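Local coordinates for VAO-type flavoprotein oxidase VAO615 (Myceliophthora thermophila, PDB 6F72) that probably acts as an oxidoreductase whose bicovalently bound FAD, once reduced, reacts rapidly with molecular oxygen, although no substrate has yet been identified, at residues S83-H91 / P403-P411; V92-F103 / K153-T164. All blocks are in the same frame, centred on the assembly; numbering follows the deposited sequence.

Both contacts lie beside the same FAD, their centres about 12 Å apart, and their first segments are consecutive in the chain: helix 89-92 ends where segment 92-103 begins, and helix 101-104 comes next. Contact 2 (92-103 with 153-164) is nested inside the loop that contact 1 (83-91 with 403-411) closes. It backs the diphosphate loop of the PCMH-type FAD-binding domain, whereas contact 1 places the loop leading to strand 412-419, an edge strand of the seven-stranded sheet, against the dimethylbenzene end of the flavin. Probable hydrogen bonds from Tyr409 OH to His157 O and between Asp85 OD1 and Gln101 NE2 link the two, so loop 403-411 is joined to FAD-binding loop 153-164 beside the cofactor.

Contact 1. Residues S83-H91 / P403-P411; sequences SWDISTITH and PYGNAAYFP. With FAD (flavin-adenine dinucleotide), chain E.
Ala407 O accepts two hydrogen bonds from Ser87, from N at 2.8 Å and from OG at 3.0 Å, the two donors coming from opposite faces of the carbonyl plane. With OG anti to its carbonyl carbon (chi1 -54°), Ser87 turns the hydroxyl back beside its own N, which makes the double grip possible. A nearly straight bond, Tyr409 N to Asp85 O at 2.9 Å, completes a single beta bridge between Ile86 and Ala408. One water extends the pairing, donating to Ser87 O and Tyr404 O and accepting from Ala407 N. Toward the start of helix 89-92, Ile89 lays CG2 over one face of the Tyr404 ring, 3.7 Å from its centroid, in a CH-pi contact; Pro403 CG covers the opposite face. Ile86 CD1 rests more loosely on Ala408, and its CG2 meets Asn406 OD1. The flavin's methyl end abuts this bridge: Ala407 CB stands 3.7 Å from FAD C7M, and Tyr409 CE2 3.5 Å from FAD C8M, while Ser87 OG lies at the edge of the Tyr409 ring. The contact thus forms part of the FAD pocket wall. Thr88 N-caps helix 89-92 through His91 N, and Phe204 of helix 203-212 packs on Ile89 and edge-to-face with Tyr404, while segment 403-411 runs from helix 391-399 into strand 412-419.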
loop_
_atom_site.group_PDB
_atom_site.type_symbol
_atom_site.label_atom_id
_atom_site.label_comp_id
_atom_site.label_asym_id
_atom_site.label_seq_id
_atom_site.Cartn_x
_atom_site.Cartn_y
_atom_site.Cartn_z
ATOM N N SER A 83 -17.866 2.469 11.028
ATOM C CA SER A 83 -16.852 2.680 9.983
ATOM C C SER A 83 -15.514 1.966 10.230
ATOM O O SER A 83 -14.515 2.281 9.571
ATOM C CB SER A 83 -16.620 4.184 9.786
ATOM O OG SER A 83 -17.815 4.828 9.382
ATOM N N TRP A 84 -15.500 1.007 11.159
ATOM C CA TRP A 84 -14.259 0.336 11.588
ATOM C C TRP A 84 -13.542 -0.435 10.478
ATOM O O TRP A 84 -12.296 -0.497 10.442
ATOM C CB TRP A 84 -14.534 -0.604 12.754
ATOM C CG TRP A 84 -13.292 -1.089 13.417
ATOM C CD1 TRP A 84 -12.676 -2.287 13.223
ATOM C CD2 TRP A 84 -12.495 -0.375 14.370
ATOM N NE1 TRP A 84 -11.552 -2.382 14.006
ATOM C CE2 TRP A 84 -11.408 -1.220 14.719
ATOM C CE3 TRP A 84 -12.596 0.891 14.971
ATOM C CZ2 TRP A 84 -10.431 -0.847 15.656
ATOM C CZ3 TRP A 84 -11.614 1.276 15.897
ATOM C CH2 TRP A 84 -10.543 0.407 16.226
ATOM N N ASP A 85 -14.332 -1.017 9.580
ATOM C CA ASP A 85 -13.799 -1.771 8.433
ATOM C C ASP A 85 -13.584 -0.915 7.166
ATOM O O ASP A 85 -13.442 -1.447 6.059
ATOM C CB ASP A 85 -14.689 -2.996 8.155
ATOM C CG ASP A 85 -14.751 -3.962 9.330
ATOM O OD1 ASP A 85 -13.818 -4.008 10.168
ATOM O OD2 ASP A 85 -15.743 -4.697 9.403
ATOM N N ILE A 86 -13.543 0.408 7.349
ATOM C CA ILE A 86 -13.260 1.383 6.283
ATOM C C ILE A 86 -11.909 2.058 6.597
ATOM O O ILE A 86 -11.529 2.183 7.766
ATOM C CB ILE A 86 -14.431 2.418 6.134
ATOM C CG1 ILE A 86 -15.809 1.718 5.950
ATOM C CG2 ILE A 86 -14.159 3.501 5.073
ATOM C CD1 ILE A 86 -15.981 0.841 4.710
ATOM N N SER A 87 -11.166 2.434 5.552
ATOM C CA SER A 87 -9.972 3.289 5.707
ATOM C C SER A 87 -10.457 4.716 5.948
ATOM O O SER A 87 -10.883 5.411 5.024
ATOM C CB SER A 87 -9.043 3.198 4.485
ATOM O OG SER A 87 -8.699 1.850 4.215
ATOM N N THR A 88 -10.439 5.121 7.211
ATOM C CA THR A 88 -10.932 6.440 7.615
ATOM C C THR A 88 -9.811 7.256 8.215
ATOM O O THR A 88 -8.857 6.706 8.789
ATOM C CB THR A 88 -12.021 6.339 8.697
ATOM O OG1 THR A 88 -11.466 5.699 9.853
ATOM C CG2 THR A 88 -13.249 5.583 8.183
ATOM N N ILE A 89 -9.961 8.572 8.117
ATOM C CA ILE A 89 -8.982 9.510 8.657
ATOM C C ILE A 89 -8.905 9.384 10.185
ATOM O O ILE A 89 -7.832 9.502 10.771
ATOM C CB ILE A 89 -9.239 10.959 8.143
ATOM C CG1 ILE A 89 -8.043 11.884 8.416
ATOM C CG2 ILE A 89 -10.536 11.538 8.699
ATOM C CD1 ILE A 89 -6.826 11.630 7.551
ATOM N N THR A 90 -10.048 9.087 10.798
ATOM C CA THR A 90 -10.183 8.867 12.246
ATOM C C THR A 90 -9.213 7.782 12.746
ATOM O O THR A 90 -8.459 7.991 13.703
ATOM C CB THR A 90 -11.659 8.532 12.595
ATOM O OG1 THR A 90 -12.475 9.663 12.265
ATOM C CG2 THR A 90 -11.849 8.219 14.086
ATOM N N HIS A 91 -9.232 6.640 12.069
ATOM C CA HIS A 91 -8.367 5.519 12.384
ATOM C C HIS A 91 -6.894 5.793 12.067
ATOM O O HIS A 91 -5.987 5.415 12.832
ATOM C CB HIS A 91 -8.838 4.319 11.587
ATOM C CG HIS A 91 -8.852 3.048 12.370
ATOM N ND1 HIS A 91 -9.734 2.024 12.100
ATOM C CD2 HIS A 91 -8.099 2.640 13.421
ATOM C CE1 HIS A 91 -9.513 1.031 12.943
ATOM N NE2 HIS A 91 -8.528 1.380 13.758
ATOM N N PRO A 403 -12.714 14.357 0.752
ATOM C CA PRO A 403 -11.317 14.087 0.380
ATOM C C PRO A 403 -10.821 12.674 0.691
ATOM O O PRO A 403 -9.849 12.220 0.077
ATOM C CB PRO A 403 -10.536 15.108 1.209
ATOM C CG PRO A 403 -11.380 15.312 2.436
ATOM C CD PRO A 403 -12.812 15.106 2.024
ATOM N N TYR A 404 -11.493 11.985 1.609
ATOM C CA TYR A 404 -10.952 10.764 2.217
ATOM C C TYR A 404 -11.252 9.462 1.477
ATOM O O TYR A 404 -10.581 8.449 1.714
ATOM C CB TYR A 404 -11.392 10.648 3.682
ATOM C CG TYR A 404 -11.128 11.873 4.536
ATOM C CD1 TYR A 404 -9.859 12.481 4.576
ATOM C CD2 TYR A 404 -12.147 12.408 5.341
ATOM C CE1 TYR A 404 -9.623 13.599 5.373
ATOM C CE2 TYR A 404 -11.922 13.516 6.137
ATOM C CZ TYR A 404 -10.662 14.108 6.153
ATOM O OH TYR A 404 -10.463 15.207 6.959
ATOM N N GLY A 405 -12.239 9.496 0.582
ATOM C CA GLY A 405 -12.715 8.292 -0.110
ATOM C C GLY A 405 -13.595 7.440 0.804
ATOM O O GLY A 405 -14.126 7.926 1.812
ATOM N N ASN A 406 -13.735 6.167 0.459
ATOM C CA ASN A 406 -14.561 5.241 1.229
ATOM C C ASN A 406 -14.037 3.811 1.064
ATOM O O ASN A 406 -14.815 2.857 0.929
ATOM C CB ASN A 406 -16.029 5.367 0.782
ATOM C CG ASN A 406 -16.972 4.565 1.643
ATOM O OD1 ASN A 406 -17.042 4.757 2.863
ATOM N ND2 ASN A 406 -17.712 3.653 1.013
ATOM N N ALA A 407 -12.713 3.669 1.101
ATOM C CA ALA A 407 -12.062 2.420 0.712
ATOM C C ALA A 407 -12.074 1.386 1.836
ATOM O O ALA A 407 -11.387 1.554 2.858
ATOM C CB ALA A 407 -10.647 2.682 0.213
ATOM N N ALA A 408 -12.878 0.334 1.628
ATOM C CA ALA A 408 -12.968 -0.823 2.517
ATOM C C ALA A 408 -11.596 -1.412 2.786
ATOM O O ALA A 408 -10.725 -1.396 1.909
ATOM C CB ALA A 408 -13.884 -1.877 1.921
ATOM N N TYR A 409 -11.391 -1.881 4.011
ATOM C CA TYR A 409 -10.150 -2.533 4.361
ATOM C C TYR A 409 -10.354 -4.024 4.451
ATOM O O TYR A 409 -11.035 -4.520 5.367
ATOM C CB TYR A 409 -9.553 -2.018 5.667
ATOM C CG TYR A 409 -8.110 -2.431 5.813
ATOM C CD1 TYR A 409 -7.765 -3.716 6.272
ATOM C CD2 TYR A 409 -7.076 -1.543 5.458
ATOM C CE1 TYR A 409 -6.443 -4.106 6.385
ATOM C CE2 TYR A 409 -5.744 -1.919 5.573
ATOM C CZ TYR A 409 -5.425 -3.189 6.029
ATOM O OH TYR A 409 -4.104 -3.544 6.127
ATOM N N PHE A 410 -9.756 -4.732 3.500
ATOM C CA PHE A 410 -9.756 -6.190 3.489
ATOM C C PHE A 410 -8.368 -6.674 3.922
ATOM O O PHE A 410 -7.394 -6.447 3.213
ATOM C CB PHE A 410 -10.066 -6.715 2.097
ATOM C CG PHE A 410 -11.332 -6.175 1.482
ATOM C CD1 PHE A 410 -12.578 -6.418 2.060
ATOM C CD2 PHE A 410 -11.281 -5.467 0.274
ATOM C CE1 PHE A 410 -13.747 -5.945 1.465
ATOM C CE2 PHE A 410 -12.446 -4.996 -0.330
ATOM C CZ PHE A 410 -13.683 -5.232 0.269
ATOM N N PRO A 411 -8.267 -7.322 5.095
ATOM C CA PRO A 411 -6.984 -7.714 5.714
ATOM C C PRO A 411 -6.305 -8.961 5.131
ATOM O O PRO A 411 -5.219 -9.358 5.600
ATOM C CB PRO A 411 -7.383 -7.992 7.163
ATOM C CG PRO A 411 -8.794 -8.459 7.065
ATOM C CD PRO A 411 -9.413 -7.642 5.971
HETATM P PA FAD E . 2.145 2.083 6.676
HETATM O O1A FAD E . 1.527 0.795 7.156
HETATM O O2A FAD E . 2.205 3.206 7.673
HETATM O O5B FAD E . 3.619 1.755 6.126
HETATM C C5B FAD E . 3.888 0.613 5.314
HETATM C C4B FAD E . 5.343 0.175 5.431
HETATM O O4B FAD E . 6.202 1.263 5.082
HETATM C C3B FAD E . 5.762 -0.261 6.822
HETATM O O3B FAD E . 6.704 -1.328 6.657
HETATM C C2B FAD E . 6.466 0.949 7.413
HETATM O O2B FAD E . 7.473 0.573 8.355
HETATM C C1B FAD E . 7.066 1.603 6.179
HETATM N N9A FAD E . 7.149 3.082 6.240
HETATM C C8A FAD E . 6.120 3.936 6.055
HETATM N N7A FAD E . 6.544 5.222 6.134
HETATM C C5A FAD E . 7.867 5.194 6.363
HETATM C C6A FAD E . 8.931 6.204 6.553
HETATM N N6A FAD E . 8.620 7.519 6.516
HETATM N N1A FAD E . 10.193 5.770 6.775
HETATM C C2A FAD E . 10.508 4.457 6.820
HETATM N N3A FAD E . 9.583 3.479 6.647
HETATM C C4A FAD E . 8.271 3.781 6.422
HETATM N N1 FAD E . -1.112 0.343 -3.215
HETATM C C2 FAD E . -1.030 0.607 -4.544
HETATM O O2 FAD E . 0.056 0.405 -5.137
HETATM N N3 FAD E . -2.087 1.079 -5.242
HETATM C C4 FAD E . -3.292 1.313 -4.699
HETATM O O4 FAD E . -4.243 1.747 -5.387
HETATM C C4X FAD E . -3.454 1.059 -3.250
HETATM N N5 FAD E . -4.627 1.281 -2.619
HETATM C C5X FAD E . -4.777 1.040 -1.284
HETATM C C6 FAD E . -6.011 1.283 -0.644
HETATM C C7 FAD E . -6.133 1.029 0.740
HETATM C C7M FAD E . -7.472 1.289 1.407
HETATM C C8 FAD E . -4.955 0.516 1.529
HETATM C C8M FAD E . -4.956 0.305 3.036
HETATM C C9 FAD E . -3.747 0.287 0.877
HETATM C C9A FAD E . -3.608 0.524 -0.494
HETATM N N10 FAD E . -2.367 0.304 -1.137
HETATM C C10 FAD E . -2.263 0.546 -2.524
HETATM C "C1'" FAD E . -1.242 -0.246 -0.385
HETATM C "C2'" FAD E . -0.109 0.661 -0.008
HETATM O "O2'" FAD E . 0.653 0.914 -1.186
HETATM C "C3'" FAD E . 0.712 -0.125 1.008
HETATM O "O3'" FAD E . -0.134 -0.676 2.041
HETATM C "C4'" FAD E . 1.798 0.740 1.629
HETATM O "O4'" FAD E . 2.687 -0.085 2.385
HETATM C "C5'" FAD E . 1.209 1.872 2.472
HETATM O "O5'" FAD E . 2.227 2.610 3.128
HETATM P P FAD E . 1.831 3.633 4.302
HETATM O O1P FAD E . 0.696 4.495 3.827
HETATM O O2P FAD E . 3.137 4.225 4.777
HETATM O O3P FAD E . 1.280 2.621 5.435
HETATM O O HOH W 1 -10.764 5.616 2.258
#

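Contact 2. Residues V92-F103 / K153-T164; sequences VNAPGDVLSQNF and KNTGHDYLGKST. With FAD (flavin-adenine dinucleotide), chain E; NAG (2-acetamido-2-deoxy-beta-D-glucopyranose), chain C.
This buried contact, mostly between loops but with a strand end (Lys153) and a helix start (Phe103) taking part, sets segment 92-103 behind the loop that leaves strand 150-153 in the PCMH-type domain and holds the FAD diphosphate. Lys153 is its main polar tie: bent at chi3 (86°) and again at chi4, its chain brings NZ to Asp97 O at 2.6 Å, in the carbonyl plane, and to Ala94 O at 2.8 Å, with a weak bond to Pro95 O. A water accepting from Lys153 NZ donates to Val92 O and Asn154 O. Farther along, Leu99 N donates to Gly156 O at 2.9 Å. The tight backbone approach there puts Gly156, with positive phi, against Val98, whose CG1 packs on Thr164 CG2. Leu99 CD1 makes a CH-pi contact over the centre of the His157 ring, 3.5 Å from its centroid, backing the histidine cross-linked through ND1 to FAD C8M; Thr224 holds His157 NE2. Phe103 likewise takes Gly161 CA over its ring centre at 3.5 Å. On the other side of the loop, the N atoms of Asn154, Thr155 and Gly156 converge on FAD O2A, while Ser163 OG (2.7 Å) and Asp158 N reach FAD O1A. Strand 169-172 flanks Lys153 and Pro95, His91 of helix 89-92 touches Asp97 and Leu99, and Ser100 N-caps helix 101-104, whose Asn102 packs on Phe412 of strand 412-419.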
loop_
_atom_site.group_PDB
_atom_site.type_symbol
_atom_site.label_atom_id
_atom_site.label_comp_id
_atom_site.label_asym_id
_atom_site.label_seq_id
_atom_site.Cartn_x
_atom_site.Cartn_y
_atom_site.Cartn_z
ATOM N N VAL A 92 -6.669 6.447 10.929
ATOM C CA VAL A 92 -5.337 6.818 10.505
ATOM C C VAL A 92 -4.713 7.823 11.490
ATOM O O VAL A 92 -3.492 7.823 11.662
ATOM C CB VAL A 92 -5.342 7.341 9.041
ATOM C CG1 VAL A 92 -4.086 8.125 8.720
ATOM C CG2 VAL A 92 -5.477 6.181 8.063
ATOM N N ASN A 93 -5.557 8.626 12.158
ATOM C CA ASN A 93 -5.099 9.671 13.086
ATOM C C ASN A 93 -4.666 9.149 14.453
ATOM O O ASN A 93 -4.074 9.890 15.242
ATOM C CB ASN A 93 -6.172 10.747 13.271
ATOM C CG ASN A 93 -6.238 11.735 12.118
ATOM O OD1 ASN A 93 -5.421 11.723 11.198
ATOM N ND2 ASN A 93 -7.234 12.604 12.169
ATOM N N ALA A 94 -4.979 7.888 14.742
ATOM C CA ALA A 94 -4.610 7.276 16.014
ATOM C C ALA A 94 -3.108 6.950 16.030
ATOM O O ALA A 94 -2.573 6.453 15.022
ATOM C CB ALA A 94 -5.449 6.037 16.271
ATOM N N PRO A 95 -2.418 7.258 17.153
ATOM C CA PRO A 95 -0.970 7.047 17.264
ATOM C C PRO A 95 -0.501 5.607 17.063
ATOM O O PRO A 95 0.375 5.365 16.249
ATOM C CB PRO A 95 -0.659 7.515 18.690
ATOM C CG PRO A 95 -1.716 8.531 18.965
ATOM C CD PRO A 95 -2.947 7.929 18.358
ATOM N N GLY A 96 -1.074 4.658 17.790
ATOM C CA GLY A 96 -0.560 3.296 17.764
ATOM C C GLY A 96 -1.428 2.282 17.051
ATOM O O GLY A 96 -1.098 1.099 17.067
ATOM N N ASP A 97 -2.524 2.726 16.429
ATOM C CA ASP A 97 -3.454 1.800 15.767
ATOM C C ASP A 97 -2.964 1.478 14.374
ATOM O O ASP A 97 -2.303 2.307 13.744
ATOM C CB ASP A 97 -4.875 2.365 15.655
ATOM C CG ASP A 97 -5.772 1.943 16.800
ATOM O OD1 ASP A 97 -5.745 2.635 17.841
ATOM O OD2 ASP A 97 -6.516 0.926 16.648
ATOM N N VAL A 98 -3.294 0.277 13.900
ATOM C CA VAL A 98 -3.188 -0.043 12.471
ATOM C C VAL A 98 -4.578 -0.327 11.908
ATOM O O VAL A 98 -5.524 -0.550 12.685
ATOM C CB VAL A 98 -2.155 -1.157 12.164
ATOM C CG1 VAL A 98 -0.745 -0.643 12.401
ATOM C CG2 VAL A 98 -2.414 -2.429 12.967
ATOM N N LEU A 99 -4.719 -0.303 10.584
ATOM C CA LEU A 99 -6.020 -0.531 9.958
ATOM C C LEU A 99 -6.436 -2.016 9.863
ATOM O O LEU A 99 -7.634 -2.329 9.718
ATOM C CB LEU A 99 -6.088 0.137 8.579
ATOM C CG LEU A 99 -6.083 1.653 8.349
ATOM C CD1 LEU A 99 -6.270 1.884 6.859
ATOM C CD2 LEU A 99 -7.185 2.374 9.090
ATOM N N SER A 100 -5.468 -2.925 9.979
ATOM C CA SER A 100 -5.742 -4.352 9.779
ATOM C C SER A 100 -6.411 -5.036 10.968
ATOM O O SER A 100 -5.796 -5.204 12.035
ATOM C CB SER A 100 -4.476 -5.110 9.373
ATOM O OG SER A 100 -4.662 -6.507 9.481
ATOM N N GLN A 101 -7.651 -5.484 10.740
ATOM C CA GLN A 101 -8.427 -6.219 11.743
ATOM C C GLN A 101 -7.699 -7.501 12.141
ATOM O O GLN A 101 -7.813 -7.952 13.277
ATOM C CB GLN A 101 -9.838 -6.567 11.241
ATOM C CG GLN A 101 -10.662 -5.428 10.643
ATOM C CD GLN A 101 -10.446 -5.253 9.145
ATOM O OE1 GLN A 101 -9.397 -5.609 8.616
ATOM N NE2 GLN A 101 -11.438 -4.688 8.460
ATOM N N ASN A 102 -6.933 -8.071 11.206
ATOM C CA ASN A 102 -6.180 -9.285 11.491
ATOM C C ASN A 102 -5.025 -9.041 12.462
ATOM O O ASN A 102 -4.744 -9.885 13.308
ATOM C CB ASN A 102 -5.697 -9.950 10.196
ATOM C CG ASN A 102 -5.054 -11.315 10.428
ATOM O OD1 ASN A 102 -5.441 -12.073 11.311
ATOM N ND2 ASN A 102 -4.079 -11.643 9.592
ATOM N N PHE A 103 -4.358 -7.894 12.323
ATOM C CA PHE A 103 -3.256 -7.555 13.211
ATOM C C PHE A 103 -3.733 -6.926 14.537
ATOM O O PHE A 103 -3.048 -7.079 15.533
ATOM C CB PHE A 103 -2.139 -6.756 12.486
ATOM C CG PHE A 103 -1.358 -7.601 11.518
ATOM C CD1 PHE A 103 -0.324 -8.435 11.970
ATOM C CD2 PHE A 103 -1.709 -7.640 10.169
ATOM C CE1 PHE A 103 0.360 -9.257 11.088
ATOM C CE2 PHE A 103 -1.029 -8.465 9.280
ATOM C CZ PHE A 103 0.006 -9.273 9.741
ATOM N N LYS A 153 5.672 3.607 11.613
ATOM C CA LYS A 153 4.278 3.679 11.192
ATOM C C LYS A 153 3.943 5.045 10.649
ATOM O O LYS A 153 4.227 6.057 11.275
ATOM C CB LYS A 153 3.288 3.303 12.333
ATOM C CG LYS A 153 1.856 3.170 11.809
ATOM C CD LYS A 153 0.757 3.152 12.852
ATOM C CE LYS A 153 0.317 4.555 13.217
ATOM N NZ LYS A 153 -1.129 4.622 13.562
ATOM N N ASN A 154 3.291 5.046 9.495
ATOM C CA ASN A 154 2.899 6.259 8.822
ATOM C C ASN A 154 1.384 6.420 8.901
ATOM O O ASN A 154 0.903 7.327 9.584
ATOM C CB ASN A 154 3.445 6.264 7.382
ATOM C CG ASN A 154 2.935 7.427 6.555
ATOM O OD1 ASN A 154 2.558 8.471 7.089
ATOM N ND2 ASN A 154 2.924 7.252 5.241
ATOM N N THR A 155 0.652 5.544 8.218
ATOM C CA THR A 155 -0.819 5.548 8.156
ATOM C C THR A 155 -1.445 4.295 8.828
ATOM O O THR A 155 -2.635 4.298 9.177
ATOM C CB THR A 155 -1.338 5.589 6.686
ATOM O OG1 THR A 155 -0.931 4.399 5.992
ATOM C CG2 THR A 155 -0.820 6.799 5.924
ATOM N N GLY A 156 -0.642 3.239 8.979
ATOM C CA GLY A 156 -1.108 1.922 9.414
ATOM C C GLY A 156 -1.878 1.090 8.386
ATOM O O GLY A 156 -2.560 0.111 8.751
ATOM N N HIS A 157 -1.767 1.459 7.107
ATOM C CA HIS A 157 -2.417 0.735 6.023
ATOM C C HIS A 157 -1.859 -0.648 5.756
ATOM O O HIS A 157 -2.527 -1.420 5.082
ATOM C CB HIS A 157 -2.309 1.497 4.722
ATOM C CG HIS A 157 -3.578 2.143 4.287
ATOM N ND1 HIS A 157 -4.580 1.472 3.597
ATOM C CD2 HIS A 157 -3.977 3.432 4.405
ATOM C CE1 HIS A 157 -5.549 2.343 3.350
ATOM N NE2 HIS A 157 -5.201 3.532 3.810
ATOM N N ASP A 158 -0.670 -0.969 6.273
ATOM C CA ASP A 158 0.048 -2.169 5.809
ATOM C C ASP A 158 -0.689 -3.491 5.963
ATOM O O ASP A 158 -0.993 -3.910 7.080
ATOM C CB ASP A 158 1.446 -2.325 6.396
ATOM C CG ASP A 158 2.305 -3.273 5.558
ATOM O OD1 ASP A 158 2.832 -2.847 4.497
ATOM O OD2 ASP A 158 2.422 -4.449 5.966
ATOM N N TYR A 159 -0.907 -4.161 4.827
ATOM C CA TYR A 159 -1.625 -5.428 4.800
ATOM C C TYR A 159 -0.868 -6.557 5.485
ATOM O O TYR A 159 -1.473 -7.556 5.848
ATOM C CB TYR A 159 -2.017 -5.821 3.367
ATOM C CG TYR A 159 -3.051 -4.916 2.740
ATOM C CD1 TYR A 159 -4.353 -4.854 3.243
ATOM C CD2 TYR A 159 -2.735 -4.122 1.635
ATOM C CE1 TYR A 159 -5.309 -4.015 2.672
ATOM C CE2 TYR A 159 -3.684 -3.286 1.051
ATOM C CZ TYR A 159 -4.969 -3.232 1.578
ATOM O OH TYR A 159 -5.925 -2.413 1.008
ATOM N N LEU A 160 0.438 -6.394 5.666
ATOM C CA LEU A 160 1.296 -7.454 6.183
ATOM C C LEU A 160 1.712 -7.190 7.628
ATOM O O LEU A 160 2.539 -7.910 8.187
ATOM C CB LEU A 160 2.524 -7.688 5.256
ATOM C CG LEU A 160 2.400 -8.096 3.764
ATOM C CD1 LEU A 160 2.074 -6.950 2.808
ATOM C CD2 LEU A 160 3.664 -8.791 3.272
ATOM N N GLY A 161 1.111 -6.173 8.252
ATOM C CA GLY A 161 1.438 -5.826 9.633
ATOM C C GLY A 161 2.810 -5.191 9.832
ATOM O O GLY A 161 3.291 -5.071 10.975
ATOM N N LYS A 162 3.424 -4.747 8.735
ATOM C CA LYS A 162 4.800 -4.233 8.761
ATOM C C LYS A 162 4.967 -2.905 9.545
ATOM O O LYS A 162 6.094 -2.494 9.850
ATOM C CB LYS A 162 5.371 -4.163 7.334
ATOM C CG LYS A 162 5.442 -5.536 6.643
ATOM C CD LYS A 162 5.543 -5.440 5.119
ATOM C CE LYS A 162 6.785 -4.672 4.645
ATOM N NZ LYS A 162 6.709 -4.397 3.182
ATOM N N SER A 163 3.847 -2.274 9.902
ATOM C CA SER A 163 3.854 -1.066 10.704
ATOM C C SER A 163 3.317 -1.206 12.159
ATOM O O SER A 163 3.036 -0.196 12.789
ATOM C CB SER A 163 3.175 0.075 9.934
ATOM O OG SER A 163 1.819 -0.210 9.654
ATOM N N THR A 164 3.145 -2.440 12.664
ATOM C CA THR A 164 3.054 -2.711 14.119
ATOM C C THR A 164 4.160 -3.650 14.586
ATOM O O THR A 164 4.918 -4.196 13.775
ATOM C CB THR A 164 1.722 -3.341 14.623
ATOM O OG1 THR A 164 1.113 -4.192 13.631
ATOM C CG2 THR A 164 0.745 -2.293 15.220
HETATM P PA FAD E . 2.145 2.083 6.676
HETATM O O1A FAD E . 1.527 0.795 7.156
HETATM O O2A FAD E . 2.205 3.206 7.673
HETATM O O5B FAD E . 3.619 1.755 6.126
HETATM C C5B FAD E . 3.888 0.613 5.314
HETATM C C4B FAD E . 5.343 0.175 5.431
HETATM O O4B FAD E . 6.202 1.263 5.082
HETATM C C3B FAD E . 5.762 -0.261 6.822
HETATM O O3B FAD E . 6.704 -1.328 6.657
HETATM C C2B FAD E . 6.466 0.949 7.413
HETATM O O2B FAD E . 7.473 0.573 8.355
HETATM C C1B FAD E . 7.066 1.603 6.179
HETATM N N9A FAD E . 7.149 3.082 6.240
HETATM C C8A FAD E . 6.120 3.936 6.055
HETATM N N7A FAD E . 6.544 5.222 6.134
HETATM C C5A FAD E . 7.867 5.194 6.363
HETATM C C6A FAD E . 8.931 6.204 6.553
HETATM N N6A FAD E . 8.620 7.519 6.516
HETATM N N1A FAD E . 10.193 5.770 6.775
HETATM C C2A FAD E . 10.508 4.457 6.820
HETATM N N3A FAD E . 9.583 3.479 6.647
HETATM C C4A FAD E . 8.271 3.781 6.422
HETATM N N1 FAD E . -1.112 0.343 -3.215
HETATM C C2 FAD E . -1.030 0.607 -4.544
HETATM O O2 FAD E . 0.056 0.405 -5.137
HETATM N N3 FAD E . -2.087 1.079 -5.242
HETATM C C4 FAD E . -3.292 1.313 -4.699
HETATM O O4 FAD E . -4.243 1.747 -5.387
HETATM C C4X FAD E . -3.454 1.059 -3.250
HETATM N N5 FAD E . -4.627 1.281 -2.619
HETATM C C5X FAD E . -4.777 1.040 -1.284
HETATM C C6 FAD E . -6.011 1.283 -0.644
HETATM C C7 FAD E . -6.133 1.029 0.740
HETATM C C7M FAD E . -7.472 1.289 1.407
HETATM C C8 FAD E . -4.955 0.516 1.529
HETATM C C8M FAD E . -4.956 0.305 3.036
HETATM C C9 FAD E . -3.747 0.287 0.877
HETATM C C9A FAD E . -3.608 0.524 -0.494
HETATM N N10 FAD E . -2.367 0.304 -1.137
HETATM C C10 FAD E . -2.263 0.546 -2.524
HETATM C "C1'" FAD E . -1.242 -0.246 -0.385
HETATM C "C2'" FAD E . -0.109 0.661 -0.008
HETATM O "O2'" FAD E . 0.653 0.914 -1.186
HETATM C "C3'" FAD E . 0.712 -0.125 1.008
HETATM O "O3'" FAD E . -0.134 -0.676 2.041
HETATM C "C4'" FAD E . 1.798 0.740 1.629
HETATM O "O4'" FAD E . 2.687 -0.085 2.385
HETATM C "C5'" FAD E . 1.209 1.872 2.472
HETATM O "O5'" FAD E . 2.227 2.610 3.128
HETATM P P FAD E . 1.831 3.633 4.302
HETATM O O1P FAD E . 0.696 4.495 3.827
HETATM O O2P FAD E . 3.137 4.225 4.777
HETATM O O3P FAD E . 1.280 2.621 5.435
HETATM C C1 NAG C . -3.388 -13.614 17.303
HETATM C C2 NAG C . -2.190 -13.743 16.334
HETATM C C3 NAG C . -1.613 -15.156 16.364
HETATM C C4 NAG C . -1.291 -15.640 17.787
HETATM C C5 NAG C . -2.458 -15.346 18.737
HETATM C C6 NAG C . -2.073 -15.557 20.197
HETATM C C7 NAG C . -2.047 -12.298 14.325
HETATM C C8 NAG C . -2.515 -12.133 12.914
HETATM N N2 NAG C . -2.519 -13.384 14.956
HETATM O O3 NAG C . -0.430 -15.188 15.555
HETATM O O4 NAG C . -1.106 -17.063 17.798
HETATM O O5 NAG C . -2.953 -14.007 18.606
HETATM O O6 NAG C . -3.285 -15.803 20.916
HETATM O O7 NAG C . -1.282 -11.486 14.825
HETATM O O HOH W 2 -1.137 6.757 11.490
HETATM O O HOH W 3 -3.885 3.495 11.766
HETATM O O HOH W 4 -3.928 -7.467 7.054
HETATM O O HOH W 5 -2.346 -2.651 9.060
#